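Putative sensory box/GGDEF family protein (Vibrio parahaemolyticus RIMD 2210633, PDB 2P7J) probably makes cyclic di-GMP from two GTP molecules through its GGDEF domain, while the part crystallised here is its Cache-type sensor domain. Local coordinates at residues Ile135-Asp140 with Leu148-Arg153; Ile64-Trp69 with Val93-Asp98; Val234-Gly239 with Ile248-Ile253. All coordinates share one frame; numbering follows the deposited sequence. Where two conformers were deposited one is given.

Overall arrangement
All three contacts belong to the Cache-type sensor domain, but to two different sheets of it. Contacts 1 and 2 share one antiparallel sheet and are buried: contact 1 pairs two neighbouring strands and adds arginine bonds and a sulfate ion, whereas contact 2 lays helix 59-76 on strand 91-98 through apolar side chains and one bridging water. Their centres are about 19 Å apart, and both reach the second subunit. Contact 3 belongs to the other sheet, its centre about 38 Å from that of contact 2, on the opposite side of the chain's centre. It is partly buried, a hairpin pair whose phenylalanine covers a glycine on the buried part, with waters at the more exposed end.

Contact 1. Residues Ile135-Asp140 with Leu148-Arg153; sequences IELERD and LSPSLR. With SO4 (sulfate ion), chain E.
Ile135, Leu137 and Pro150 form the close-packed apolar side of this strand pair. CG2 of Ile135 lies 3.8 Å from Pro150 CB, while CD2 of Leu137 reaches over the proline ring. Proline suits a non-hydrogen-bonded pair, where its nitrogen is not asked to donate to Leu137 and the missing N-H costs no bond between these strands. Tyr210 and Ile174 cover this apolar face further. In the neighbouring hydrogen-bonded pair, Glu136 N gives to Ser151 O at 3.0 Å and Ser151 N returns the bond to Glu136 O. The strands are adjacent in the antiparallel sheet of one module of the Cache-type sensor domain. On the opposite face the chemistry turns polar. The extended Arg153 brings NH1 to Glu136 O at 3.1 Å, so this oxygen is gripped from both faces of its carbonyl plane, by Ser151 N and by Arg153. The other edge of the guanidinium meets the sulfate: NE gives a nearly straight bond to sulfate O3 (2.7 Å, 165°), and NH2 binds sulfate O2. Arg139 N donates to O2, and Arg83, Lys113, Arg116 and Tyr118 also bond the ion. It probably came from the crystallisation liquor, yet the cluster is consistent with an anion pocket. Glu138, with CG anti to the carbonyl carbon (chi1 -79°), lays its stem across Arg153, CG 3.5 Å from NH2; the carboxylate and guanidinium planes stand 66° apart, without their charged atoms touching. Past the Glu138 N to Ser149 O bond, direct pairing gives way to a bridging water, donating to Glu138 O and accepting from Ser149 N at 2.8 Å.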
ATOM      1  N   ILE B 135      -2.142  13.224  13.757  1.00 41.46           N
ATOM      2  CA  ILE B 135      -1.934  12.236  12.722  1.00 39.87           C
ATOM      3  C   ILE B 135      -1.535  10.922  13.389  1.00 40.21           C
ATOM      4  O   ILE B 135      -0.761  10.902  14.335  1.00 39.63           O
ATOM      5  CB  ILE B 135      -0.877  12.718  11.700  1.00 40.15           C
ATOM      6  CG1 ILE B 135      -1.449  13.892  10.884  1.00 38.65           C
ATOM      7  CG2 ILE B 135      -0.394  11.539  10.776  1.00 38.53           C
ATOM      8  CD1 ILE B 135      -0.420  14.794  10.241  1.00 36.51           C
ATOM      9  N   GLU B 136      -2.093   9.824  12.922  1.00 40.08           N
ATOM     10  CA  GLU B 136      -1.863   8.553  13.580  1.00 41.07           C
ATOM     11  C   GLU B 136      -2.026   7.434  12.564  1.00 39.85           C
ATOM     12  O   GLU B 136      -2.887   7.504  11.673  1.00 39.02           O
ATOM     13  CB  GLU B 136      -2.870   8.423  14.730  1.00 41.89           C
ATOM     14  CG  GLU B 136      -2.748   7.208  15.591  1.00 47.17           C
ATOM     15  CD  GLU B 136      -3.901   7.089  16.602  1.00 54.95           C
ATOM     16  OE1 GLU B 136      -4.571   8.120  16.886  1.00 56.39           O
ATOM     17  OE2 GLU B 136      -4.141   5.956  17.104  1.00 56.96           O
ATOM     18  N   LEU B 137      -1.225   6.390  12.714  1.00 39.47           N
ATOM     19  CA  LEU B 137      -1.321   5.216  11.828  1.00 39.11           C
ATOM     20  C   LEU B 137      -2.667   4.474  11.906  1.00 39.74           C
ATOM     21  O   LEU B 137      -3.250   4.294  12.991  1.00 39.58           O
ATOM     22  CB  LEU B 137      -0.152   4.262  12.073  1.00 38.73           C
ATOM     23  CG  LEU B 137       1.243   4.843  11.817  1.00 38.84           C
ATOM     24  CD1 LEU B 137       2.344   3.847  12.281  1.00 36.39           C
ATOM     25  CD2 LEU B 137       1.430   5.288  10.331  1.00 37.01           C
ATOM     26  N   GLU B 138      -3.178   4.067  10.745  1.00 40.16           N
ATOM     27  CA  GLU B 138      -4.415   3.297  10.724  1.00 40.57           C
ATOM     28  C   GLU B 138      -4.226   1.881  11.286  1.00 40.74           C
ATOM     29  O   GLU B 138      -3.144   1.296  11.190  1.00 40.30           O
ATOM     30  CB  GLU B 138      -4.977   3.218   9.316  1.00 41.01           C
ATOM     31  CG  GLU B 138      -5.707   4.453   8.896  1.00 42.17           C
ATOM     32  CD  GLU B 138      -6.167   4.376   7.479  1.00 43.83           C
ATOM     33  OE1 GLU B 138      -5.855   3.354   6.816  1.00 47.20           O
ATOM     34  OE2 GLU B 138      -6.847   5.324   7.025  1.00 42.91           O
ATOM     35  N   ARG B 139      -5.305   1.353  11.862  1.00 40.49           N
ATOM     36  CA  ARG B 139      -5.326   0.044  12.497  1.00 40.66           C
ATOM     37  C   ARG B 139      -6.624  -0.691  12.170  1.00 41.07           C
ATOM     38  O   ARG B 139      -7.652  -0.044  11.874  1.00 40.81           O
ATOM     39  CB  ARG B 139      -5.215   0.199  14.009  1.00 40.23           C
ATOM     40  CG  ARG B 139      -3.839   0.625  14.478  1.00 40.77           C
ATOM     41  CD  ARG B 139      -3.788   0.888  15.990  1.00 39.56           C
ATOM     42  NE  ARG B 139      -2.480   1.440  16.307  1.00 37.10           N
ATOM     43  CZ  ARG B 139      -1.420   0.722  16.690  1.00 41.51           C
ATOM     44  NH1 ARG B 139      -1.510  -0.614  16.870  1.00 39.35           N
ATOM     45  NH2 ARG B 139      -0.265   1.354  16.910  1.00 39.90           N
ATOM     46  N   ASP B 140      -6.564  -2.026  12.210  0.62 41.31           N
ATOM     47  CA  ASP B 140      -7.730  -2.913  12.129  0.62 42.19           C
ATOM     48  C   ASP B 140      -7.606  -3.844  13.320  0.62 42.30           C
ATOM     49  O   ASP B 140      -6.579  -4.507  13.498  0.62 42.48           O
ATOM     50  CB  ASP B 140      -7.763  -3.720  10.808  0.62 42.30           C
ATOM     51  CG  ASP B 140      -9.135  -4.406  10.538  0.62 44.56           C
ATOM     52  OD1 ASP B 140     -10.188  -3.958  11.030  0.62 45.85           O
ATOM     53  OD2 ASP B 140      -9.178  -5.404   9.791  0.62 48.03           O
ATOM     54  N   LEU B 148       1.999   0.889   5.889  1.00 39.36           N
ATOM     55  CA  LEU B 148       1.684   1.847   6.958  1.00 39.47           C
ATOM     56  C   LEU B 148       0.950   3.097   6.440  1.00 40.05           C
ATOM     57  O   LEU B 148       1.368   3.678   5.441  1.00 39.50           O
ATOM     58  CB  LEU B 148       2.949   2.215   7.722  1.00 38.36           C
ATOM     59  CG  LEU B 148       3.567   1.036   8.499  1.00 37.88           C
ATOM     60  CD1 LEU B 148       4.892   1.383   9.141  1.00 34.86           C
ATOM     61  CD2 LEU B 148       2.600   0.523   9.551  1.00 35.73           C
ATOM     62  N   SER B 149      -0.165   3.466   7.089  1.00 40.25           N
ATOM     63  CA  SER B 149      -0.995   4.591   6.626  1.00 40.92           C
ATOM     64  C   SER B 149      -1.207   5.673   7.664  1.00 40.21           C
ATOM     65  O   SER B 149      -2.157   5.589   8.463  1.00 40.15           O
ATOM     66  CB  SER B 149      -2.393   4.118   6.189  1.00 41.55           C
ATOM     67  OG  SER B 149      -2.321   2.962   5.388  1.00 44.72           O
ATOM     68  N   PRO B 150      -0.347   6.702   7.660  1.00 39.75           N
ATOM     69  CA  PRO B 150      -0.620   7.812   8.580  1.00 39.19           C
ATOM     70  C   PRO B 150      -1.874   8.556   8.115  1.00 39.08           C
ATOM     71  O   PRO B 150      -2.024   8.861   6.919  1.00 38.70           O
ATOM     72  CB  PRO B 150       0.623   8.687   8.474  1.00 39.28           C
ATOM     73  CG  PRO B 150       1.225   8.350   7.096  1.00 38.76           C
ATOM     74  CD  PRO B 150       0.862   6.909   6.838  1.00 39.95           C
ATOM     75  N   SER B 151      -2.778   8.834   9.048  1.00 38.36           N
ATOM     76  CA  SER B 151      -4.011   9.483   8.679  1.00 37.91           C
ATOM     77  C   SER B 151      -4.412  10.619   9.661  1.00 37.08           C
ATOM     78  O   SER B 151      -4.167  10.531  10.876  1.00 36.27           O
ATOM     79  CB  SER B 151      -5.078   8.400   8.494  1.00 38.38           C
ATOM     80  OG  SER B 151      -6.365   8.932   8.330  1.00 42.03           O
ATOM     81  N   LEU B 152      -4.979  11.705   9.116  1.00 36.21           N
ATOM     82  CA  LEU B 152      -5.551  12.807   9.937  1.00 34.79           C
ATOM     83  C   LEU B 152      -7.069  12.579   9.908  1.00 34.85           C
ATOM     84  O   LEU B 152      -7.724  12.683   8.838  1.00 32.93           O
ATOM     85  CB  LEU B 152      -5.234  14.178   9.338  1.00 34.85           C
ATOM     86  CG  LEU B 152      -5.839  15.399  10.052  1.00 34.97           C
ATOM     87  CD1 LEU B 152      -5.263  15.590  11.458  1.00 34.71           C
ATOM     88  CD2 LEU B 152      -5.670  16.663   9.234  1.00 36.71           C
ATOM     89  N   ARG B 153      -7.623  12.213  11.058  1.00 34.33           N
ATOM     90  CA  ARG B 153      -9.041  11.862  11.100  1.00 34.46           C
ATOM     91  C   ARG B 153      -9.843  13.105  11.419  1.00 33.90           C
ATOM     92  O   ARG B 153      -9.681  13.692  12.476  1.00 33.23           O
ATOM     93  CB  ARG B 153      -9.291  10.756  12.121  1.00 34.21           C
ATOM     94  CG  ARG B 153      -8.719   9.436  11.688  1.00 34.93           C
ATOM     95  CD  ARG B 153      -8.554   8.523  12.859  1.00 35.75           C
ATOM     96  NE  ARG B 153      -7.817   7.331  12.449  1.00 38.64           N
ATOM     97  CZ  ARG B 153      -6.480   7.250  12.393  1.00 36.93           C
ATOM     98  NH1 ARG B 153      -5.722   8.283  12.712  1.00 33.89           N
ATOM     99  NH2 ARG B 153      -5.901   6.127  12.001  1.00 36.82           N
TER
HETATM  100  S   SO4 E 502      -8.680   3.691  11.619  1.00 33.83           S
HETATM  101  O1  SO4 E 502      -8.664   3.033  10.305  1.00 32.52           O
HETATM  102  O2  SO4 E 502      -7.386   3.511  12.303  1.00 32.73           O
HETATM  103  O3  SO4 E 502      -8.943   5.149  11.435  1.00 33.18           O
HETATM  104  O4  SO4 E 502      -9.794   3.121  12.436  1.00 34.13           O
HETATM  105  O   HOH W   1      -1.011   1.992   9.330  1.00 32.14           O

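Contact 2. Residues Ile64-Trp69 with Val93-Asp98; sequences ILENMW and VRIKYD
Trp69 and Val93 meet where helix 59-76 lies against strand 91-98: CZ3 on the six-membered part of the indole lies 3.6 Å from Val93 CG1, with the two side chains crossing at about a right angle. With CG anti to its carbonyl carbon (chi1 -75°), Trp69 directs the ring along the strand toward Val93, while its own CB rests 3.8 Å from Ile95 CG1. Leu65, one helical turn earlier, packs beside it, CD2 lying 4.0 Å from Val93 CG2, and its CD1 lies over a face of the tryptophan ring near the rim. Beta-branched Val93 and Ile95 are at home in extended backbone, and as alternate residues of the strand both point to the helix; Ile82 and Phe84 of the adjacent strand extend this floor under Trp69.

Glu66 belongs to both kinds of contact. Its aliphatic stem packs on the strand, CB lying 3.6 Å from Ile95 CD1, and its extended chain carries the carboxylate past the apolar patch. There a water joins OE2, at 2.6 Å, to Arg94 N, at 2.9 Å. No direct hydrogen bond spans the two segments.

Between these segments the contact rests on apolar burial and van der Waals packing, so it sets no directional bond, and the Glu66 carboxylate stays at the margin, linked to the strand backbone through water.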
ATOM      1  N   ILE B  64     -27.860   4.861  -1.336  1.00 39.54           N
ATOM      2  CA  ILE B  64     -27.799   6.273  -1.712  1.00 39.28           C
ATOM      3  C   ILE B  64     -26.637   6.939  -0.985  1.00 39.43           C
ATOM      4  O   ILE B  64     -25.829   7.620  -1.615  1.00 39.58           O
ATOM      5  CB  ILE B  64     -29.093   7.018  -1.414  1.00 39.09           C
ATOM      6  CG1 ILE B  64     -30.227   6.447  -2.278  1.00 41.19           C
ATOM      7  CG2 ILE B  64     -28.917   8.556  -1.660  1.00 38.38           C
ATOM      8  CD1 ILE B  64     -31.628   6.904  -1.860  1.00 38.93           C
ATOM      9  N   LEU B  65     -26.535   6.702   0.326  1.00 38.79           N
ATOM     10  CA  LEU B  65     -25.519   7.351   1.146  1.00 38.56           C
ATOM     11  C   LEU B  65     -24.087   6.940   0.761  1.00 38.69           C
ATOM     12  O   LEU B  65     -23.214   7.807   0.634  1.00 39.24           O
ATOM     13  CB  LEU B  65     -25.792   7.121   2.650  1.00 37.72           C
ATOM     14  CG  LEU B  65     -24.749   7.727   3.591  1.00 37.52           C
ATOM     15  CD1 LEU B  65     -24.686   9.262   3.441  1.00 35.46           C
ATOM     16  CD2 LEU B  65     -24.965   7.292   5.051  1.00 36.92           C
ATOM     17  N   GLU B  66     -23.852   5.634   0.595  1.00 38.14           N
ATOM     18  CA  GLU B  66     -22.561   5.121   0.117  1.00 38.42           C
ATOM     19  C   GLU B  66     -22.172   5.663  -1.269  1.00 38.91           C
ATOM     20  O   GLU B  66     -20.997   6.007  -1.525  1.00 39.27           O
ATOM     21  CB  GLU B  66     -22.568   3.585   0.085  1.00 38.03           C
ATOM     22  CG  GLU B  66     -22.868   2.978   1.432  1.00 38.26           C
ATOM     23  CD  GLU B  66     -23.007   1.476   1.419  1.00 37.89           C
ATOM     24  OE1 GLU B  66     -23.622   0.893   0.488  1.00 36.85           O
ATOM     25  OE2 GLU B  66     -22.508   0.880   2.381  1.00 35.97           O
ATOM     26  N   ASN B  67     -23.158   5.724  -2.158  1.00 39.31           N
ATOM     27  CA  ASN B  67     -22.937   6.226  -3.513  1.00 40.28           C
ATOM     28  C   ASN B  67     -22.463   7.681  -3.497  1.00 39.77           C
ATOM     29  O   ASN B  67     -21.542   8.046  -4.253  1.00 40.38           O
ATOM     30  CB  ASN B  67     -24.202   6.074  -4.379  1.00 40.20           C
ATOM     31  CG  ASN B  67     -24.442   4.632  -4.838  1.00 42.47           C
ATOM     32  OD1 ASN B  67     -23.599   3.744  -4.641  1.00 43.72           O
ATOM     33  ND2 ASN B  67     -25.601   4.400  -5.470  1.00 43.39           N
HETATM   34  N   MSE B  68     -23.076   8.509  -2.652  0.62 39.42           N
HETATM   35  CA  MSE B  68     -22.667   9.914  -2.519  0.62 39.50           C
HETATM   36  C   MSE B  68     -21.234  10.007  -1.999  0.62 39.24           C
HETATM   37  O   MSE B  68     -20.417  10.739  -2.550  0.62 39.64           O
HETATM   38  CB  MSE B  68     -23.614  10.696  -1.599  0.62 40.20           C
HETATM   39  CG  MSE B  68     -23.168  12.173  -1.281  0.62 41.67           C
HETATM   40 SE   MSE B  68     -24.085  12.954   0.271  0.32 46.75          SE
HETATM   41  CE  MSE B  68     -23.766  14.878  -0.072  0.62 46.45           C
ATOM     42  N   TRP B  69     -20.924   9.244  -0.956  1.00 39.55           N
ATOM     43  CA  TRP B  69     -19.566   9.293  -0.328  1.00 38.85           C
ATOM     44  C   TRP B  69     -18.463   8.816  -1.272  1.00 37.86           C
ATOM     45  O   TRP B  69     -17.389   9.387  -1.304  1.00 37.51           O
ATOM     46  CB  TRP B  69     -19.570   8.471   0.957  1.00 38.33           C
ATOM     47  CG  TRP B  69     -20.284   9.175   2.083  1.00 39.05           C
ATOM     48  CD1 TRP B  69     -20.999  10.345   2.011  1.00 38.74           C
ATOM     49  CD2 TRP B  69     -20.367   8.740   3.447  1.00 38.78           C
ATOM     50  NE1 TRP B  69     -21.498  10.673   3.246  1.00 39.74           N
ATOM     51  CE2 TRP B  69     -21.115   9.714   4.150  1.00 38.48           C
ATOM     52  CE3 TRP B  69     -19.859   7.638   4.145  1.00 36.46           C
ATOM     53  CZ2 TRP B  69     -21.400   9.600   5.508  1.00 38.22           C
ATOM     54  CZ3 TRP B  69     -20.136   7.529   5.497  1.00 38.86           C
ATOM     55  CH2 TRP B  69     -20.899   8.507   6.167  1.00 36.40           C
ATOM     56  N   VAL B  93     -21.420   2.815   8.541  1.00 36.41           N
ATOM     57  CA  VAL B  93     -21.266   3.067   7.123  1.00 36.10           C
ATOM     58  C   VAL B  93     -19.764   3.271   6.902  1.00 36.46           C
ATOM     59  O   VAL B  93     -19.079   3.932   7.697  1.00 36.51           O
ATOM     60  CB  VAL B  93     -22.063   4.327   6.686  1.00 35.52           C
ATOM     61  CG1 VAL B  93     -22.060   4.450   5.153  1.00 37.45           C
ATOM     62  CG2 VAL B  93     -23.496   4.274   7.219  1.00 34.18           C
ATOM     63  N   ARG B  94     -19.253   2.679   5.834  1.00 36.49           N
ATOM     64  CA  ARG B  94     -17.851   2.731   5.560  1.00 37.30           C
ATOM     65  C   ARG B  94     -17.586   2.653   4.056  1.00 37.67           C
ATOM     66  O   ARG B  94     -17.919   1.663   3.400  1.00 39.04           O
ATOM     67  CB  ARG B  94     -17.094   1.649   6.358  1.00 37.23           C
ATOM     68  CG  ARG B  94     -15.593   1.632   6.103  1.00 37.18           C
ATOM     69  CD  ARG B  94     -14.914   0.530   6.931  1.00 35.91           C
ATOM     70  NE  ARG B  94     -13.465   0.554   6.704  1.00 38.13           N
ATOM     71  CZ  ARG B  94     -12.696  -0.530   6.629  1.00 40.41           C
ATOM     72  NH1 ARG B  94     -13.227  -1.746   6.774  1.00 42.78           N
ATOM     73  NH2 ARG B  94     -11.396  -0.405   6.419  1.00 41.39           N
ATOM     74  N   ILE B  95     -17.003   3.735   3.541  1.00 37.77           N
ATOM     75  CA  ILE B  95     -16.464   3.865   2.176  1.00 37.21           C
ATOM     76  C   ILE B  95     -14.927   3.881   2.270  1.00 37.27           C
ATOM     77  O   ILE B  95     -14.375   4.557   3.141  1.00 37.09           O
ATOM     78  CB  ILE B  95     -17.016   5.209   1.533  1.00 37.52           C
ATOM     79  CG1 ILE B  95     -18.279   4.918   0.725  1.00 37.52           C
ATOM     80  CG2 ILE B  95     -15.961   5.985   0.682  1.00 36.38           C
ATOM     81  CD1 ILE B  95     -19.306   4.217   1.463  1.00 36.56           C
ATOM     82  N   LYS B  96     -14.263   3.096   1.411  1.00 37.06           N
ATOM     83  CA  LYS B  96     -12.809   3.124   1.259  1.00 37.50           C
ATOM     84  C   LYS B  96     -12.488   3.609  -0.141  1.00 37.16           C
ATOM     85  O   LYS B  96     -13.247   3.352  -1.093  1.00 36.69           O
ATOM     86  CB  LYS B  96     -12.177   1.735   1.414  1.00 37.74           C
ATOM     87  CG  LYS B  96     -12.689   0.919   2.583  1.00 40.38           C
ATOM     88  CD  LYS B  96     -12.378  -0.582   2.444  1.00 41.74           C
ATOM     89  CE  LYS B  96     -10.867  -0.873   2.493  1.00 45.68           C
ATOM     90  NZ  LYS B  96     -10.284  -1.210   1.120  1.00 48.15           N
ATOM     91  N   TYR B  97     -11.368   4.315  -0.255  1.00 36.09           N
ATOM     92  CA  TYR B  97     -10.928   4.887  -1.525  1.00 36.15           C
ATOM     93  C   TYR B  97      -9.456   4.593  -1.653  1.00 36.81           C
ATOM     94  O   TYR B  97      -8.706   4.694  -0.676  1.00 36.01           O
ATOM     95  CB  TYR B  97     -11.157   6.410  -1.580  1.00 35.32           C
ATOM     96  CG  TYR B  97     -10.513   7.123  -2.780  1.00 35.10           C
ATOM     97  CD1 TYR B  97     -11.116   7.078  -4.049  1.00 34.24           C
ATOM     98  CD2 TYR B  97      -9.314   7.851  -2.644  1.00 34.31           C
ATOM     99  CE1 TYR B  97     -10.529   7.699  -5.150  1.00 33.74           C
ATOM    100  CE2 TYR B  97      -8.736   8.528  -3.737  1.00 33.98           C
ATOM    101  CZ  TYR B  97      -9.339   8.426  -4.993  1.00 35.95           C
ATOM    102  OH  TYR B  97      -8.794   9.058  -6.096  1.00 34.63           O
ATOM    103  N   ASP B  98      -9.050   4.234  -2.867  1.00 37.93           N
ATOM    104  CA  ASP B  98      -7.659   3.916  -3.153  1.00 39.69           C
ATOM    105  C   ASP B  98      -7.148   4.868  -4.247  1.00 40.90           C
ATOM    106  O   ASP B  98      -7.559   4.781  -5.408  1.00 41.11           O
ATOM    107  CB  ASP B  98      -7.537   2.444  -3.567  1.00 39.08           C
ATOM    108  CG  ASP B  98      -6.152   2.078  -4.033  1.00 40.54           C
ATOM    109  OD1 ASP B  98      -5.207   2.073  -3.219  1.00 42.29           O
ATOM    110  OD2 ASP B  98      -6.010   1.762  -5.222  1.00 42.14           O
TER
HETATM  111  O   HOH W   2     -20.888   0.682   4.415  1.00 36.89           O

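Contact 3. Residues Val234-Gly239 with Ile248-Ile253; sequences VSEQAG and IAFSSI
A chi1 of 50° sets CG of Phe250 between its backbone N and carbonyl carbon, and this swings the ring across the neighbouring strand to lie flat over Gly239. Gln237 bends instead at chi2 (52°), which brings its amide the opposite way across the pair, to Ser252 on the strand of Phe250. Over the phenylalanine face, Gly239 CA stands 4.0 Å from the ring centroid in a CH-pi contact, and Gly239 O lies above the ring centre. Glycine suits this position because a bare backbone lets the ring come so close. Beneath it, Gly239 and Phe250 form a hydrogen-bonded pair, with Phe250 N giving to Gly239 O at 3.0 Å and Gly239 N to Phe250 O at 3.2 Å. In the next pair, non-hydrogen-bonded, Ala238 CB packs on Ser251 CB, small side chains suiting the close backbones. These bonds tie the beta hairpin of strands 238-242 and 246-254 in the second sheet of the Cache-type sensor domain. Ala249 and Ser251, small residues on the strand's other side, pack against the long helix 11-45, whereas Phe250 faces helix 230-235. Toward the exposed end, where the chain leaves that helix, Ser252 N binds Gln237 O at 2.9 Å. Gln237 NE2 adds a bond to Ser252 O at 3.2 Å, coming from well above the carbonyl plane. A water then joins Glu236 O, at 2.7 Å, to Ser252 OG, at 2.6 Å; the hydroxyl also bonds His262 on strand 260-268. The Glu236 carboxylate turns to a salt bridge with Arg232, while its CB meets the ring edge of Phe250 at CE1.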
ATOM      1  N   VAL B 234      10.333  24.312  17.903  1.00 49.67           N
ATOM      2  CA  VAL B 234       9.258  24.394  18.885  1.00 51.17           C
ATOM      3  C   VAL B 234       8.779  25.830  19.116  1.00 52.21           C
ATOM      4  O   VAL B 234       7.571  26.077  19.124  1.00 52.46           O
ATOM      5  CB  VAL B 234       9.682  23.711  20.206  1.00 50.91           C
ATOM      6  CG1 VAL B 234       8.659  23.937  21.318  1.00 50.63           C
ATOM      7  CG2 VAL B 234       9.905  22.223  19.966  1.00 50.06           C
ATOM      8  N   SER B 235       9.705  26.778  19.247  1.00 53.56           N
ATOM      9  CA  SER B 235       9.314  28.120  19.700  1.00 55.47           C
ATOM     10  C   SER B 235       8.971  29.094  18.568  1.00 56.09           C
ATOM     11  O   SER B 235       7.886  29.694  18.574  1.00 56.52           O
ATOM     12  CB  SER B 235      10.350  28.717  20.664  1.00 55.80           C
ATOM     13  OG  SER B 235      11.588  28.933  20.008  1.00 57.37           O
ATOM     14  N   GLU B 236       9.878  29.214  17.598  1.00 56.31           N
ATOM     15  CA  GLU B 236       9.711  30.104  16.444  1.00 56.67           C
ATOM     16  C   GLU B 236       8.724  29.566  15.408  1.00 56.45           C
ATOM     17  O   GLU B 236       8.560  28.358  15.255  1.00 56.94           O
ATOM     18  CB  GLU B 236      11.065  30.368  15.774  1.00 56.67           C
ATOM     19  CG  GLU B 236      12.090  31.006  16.703  1.00 58.18           C
ATOM     20  CD  GLU B 236      13.456  31.135  16.078  1.00 59.36           C
ATOM     21  OE1 GLU B 236      13.542  31.418  14.856  1.00 59.55           O
ATOM     22  OE2 GLU B 236      14.443  30.958  16.823  1.00 60.34           O
ATOM     23  N   GLN B 237       8.074  30.474  14.694  1.00 55.94           N
ATOM     24  CA  GLN B 237       7.110  30.092  13.667  1.00 55.50           C
ATOM     25  C   GLN B 237       7.806  29.593  12.395  1.00 54.21           C
ATOM     26  O   GLN B 237       7.220  28.791  11.641  1.00 53.48           O
ATOM     27  CB  GLN B 237       6.190  31.286  13.339  1.00 56.40           C
ATOM     28  CG  GLN B 237       4.729  30.919  13.037  1.00 58.92           C
ATOM     29  CD  GLN B 237       4.085  30.030  14.118  1.00 62.12           C
ATOM     30  OE1 GLN B 237       4.174  30.311  15.330  1.00 64.15           O
ATOM     31  NE2 GLN B 237       3.429  28.954  13.677  1.00 62.32           N
ATOM     32  N   ALA B 238       9.036  30.096  12.177  1.00 52.49           N
ATOM     33  CA  ALA B 238       9.868  29.833  10.995  1.00 50.80           C
ATOM     34  C   ALA B 238      11.267  30.409  11.190  1.00 50.23           C
ATOM     35  O   ALA B 238      11.428  31.499  11.738  1.00 50.35           O
ATOM     36  CB  ALA B 238       9.246  30.426   9.738  1.00 50.70           C
ATOM     37  N   GLY B 239      12.271  29.680  10.715  1.00 49.14           N
ATOM     38  CA  GLY B 239      13.650  30.145  10.722  1.00 48.14           C
ATOM     39  C   GLY B 239      14.528  29.127  10.015  1.00 48.08           C
ATOM     40  O   GLY B 239      14.025  28.190   9.365  1.00 47.47           O
ATOM     41  N   ILE B 248      19.129  23.453   7.821  1.00 41.97           N
ATOM     42  CA  ILE B 248      17.783  23.087   8.247  1.00 40.91           C
ATOM     43  C   ILE B 248      16.928  24.329   8.189  1.00 40.52           C
ATOM     44  O   ILE B 248      17.218  25.297   8.882  1.00 40.37           O
ATOM     45  CB  ILE B 248      17.733  22.578   9.732  1.00 41.02           C
ATOM     46  CG1 ILE B 248      18.745  21.433  10.000  1.00 40.58           C
ATOM     47  CG2 ILE B 248      16.283  22.289  10.175  1.00 38.58           C
ATOM     48  CD1 ILE B 248      18.490  20.142   9.330  1.00 40.98           C
ATOM     49  N   ALA B 249      15.883  24.309   7.363  1.00 39.63           N
ATOM     50  CA  ALA B 249      14.899  25.377   7.396  1.00 38.91           C
ATOM     51  C   ALA B 249      13.589  24.787   7.922  1.00 38.49           C
ATOM     52  O   ALA B 249      13.237  23.667   7.573  1.00 38.36           O
ATOM     53  CB  ALA B 249      14.729  26.026   6.020  1.00 38.80           C
ATOM     54  N   PHE B 250      12.888  25.523   8.782  1.00 37.62           N
ATOM     55  CA  PHE B 250      11.742  24.958   9.470  1.00 37.70           C
ATOM     56  C   PHE B 250      10.601  25.937   9.556  1.00 37.31           C
ATOM     57  O   PHE B 250      10.805  27.139   9.484  1.00 37.63           O
ATOM     58  CB  PHE B 250      12.144  24.491  10.874  1.00 37.61           C
ATOM     59  CG  PHE B 250      12.887  25.529  11.655  1.00 38.24           C
ATOM     60  CD1 PHE B 250      12.192  26.473  12.416  1.00 38.42           C
ATOM     61  CD2 PHE B 250      14.297  25.592  11.603  1.00 38.29           C
ATOM     62  CE1 PHE B 250      12.884  27.455  13.132  1.00 39.48           C
ATOM     63  CE2 PHE B 250      14.986  26.560  12.303  1.00 37.13           C
ATOM     64  CZ  PHE B 250      14.287  27.503  13.062  1.00 38.02           C
ATOM     65  N   SER B 251       9.392  25.416   9.689  1.00 37.32           N
ATOM     66  CA  SER B 251       8.233  26.235  10.031  1.00 37.71           C
ATOM     67  C   SER B 251       7.164  25.379  10.678  1.00 37.85           C
ATOM     68  O   SER B 251       7.186  24.150  10.586  1.00 38.14           O
ATOM     69  CB  SER B 251       7.671  27.000   8.834  1.00 37.26           C
ATOM     70  OG  SER B 251       6.971  26.128   7.982  1.00 39.47           O
ATOM     71  N   SER B 252       6.243  26.034  11.362  1.00 38.46           N
ATOM     72  CA  SER B 252       5.124  25.334  11.946  1.00 39.21           C
ATOM     73  C   SER B 252       3.815  25.867  11.398  1.00 39.20           C
ATOM     74  O   SER B 252       3.672  27.074  11.077  1.00 39.42           O
ATOM     75  CB  SER B 252       5.140  25.455  13.464  1.00 38.77           C
ATOM     76  OG  SER B 252       6.391  25.028  13.950  1.00 42.16           O
ATOM     77  N   ILE B 253       2.866  24.950  11.325  1.00 38.90           N
ATOM     78  CA  ILE B 253       1.519  25.241  10.893  1.00 39.18           C
ATOM     79  C   ILE B 253       0.539  24.460  11.790  1.00 39.80           C
ATOM     80  O   ILE B 253       0.915  23.517  12.523  1.00 39.03           O
ATOM     81  CB  ILE B 253       1.293  24.895   9.369  1.00 38.68           C
ATOM     82  CG1 ILE B 253       1.417  23.394   9.108  1.00 37.75           C
ATOM     83  CG2 ILE B 253       2.309  25.665   8.456  1.00 39.68           C
ATOM     84  CD1 ILE B 253       0.963  22.949   7.701  1.00 34.79           C
TER
HETATM   85  O   HOH W   3       6.541  27.442  16.311  1.00 56.48           O
HETATM   86  O   HOH W   4       8.790  26.077  13.804  1.00 37.17           O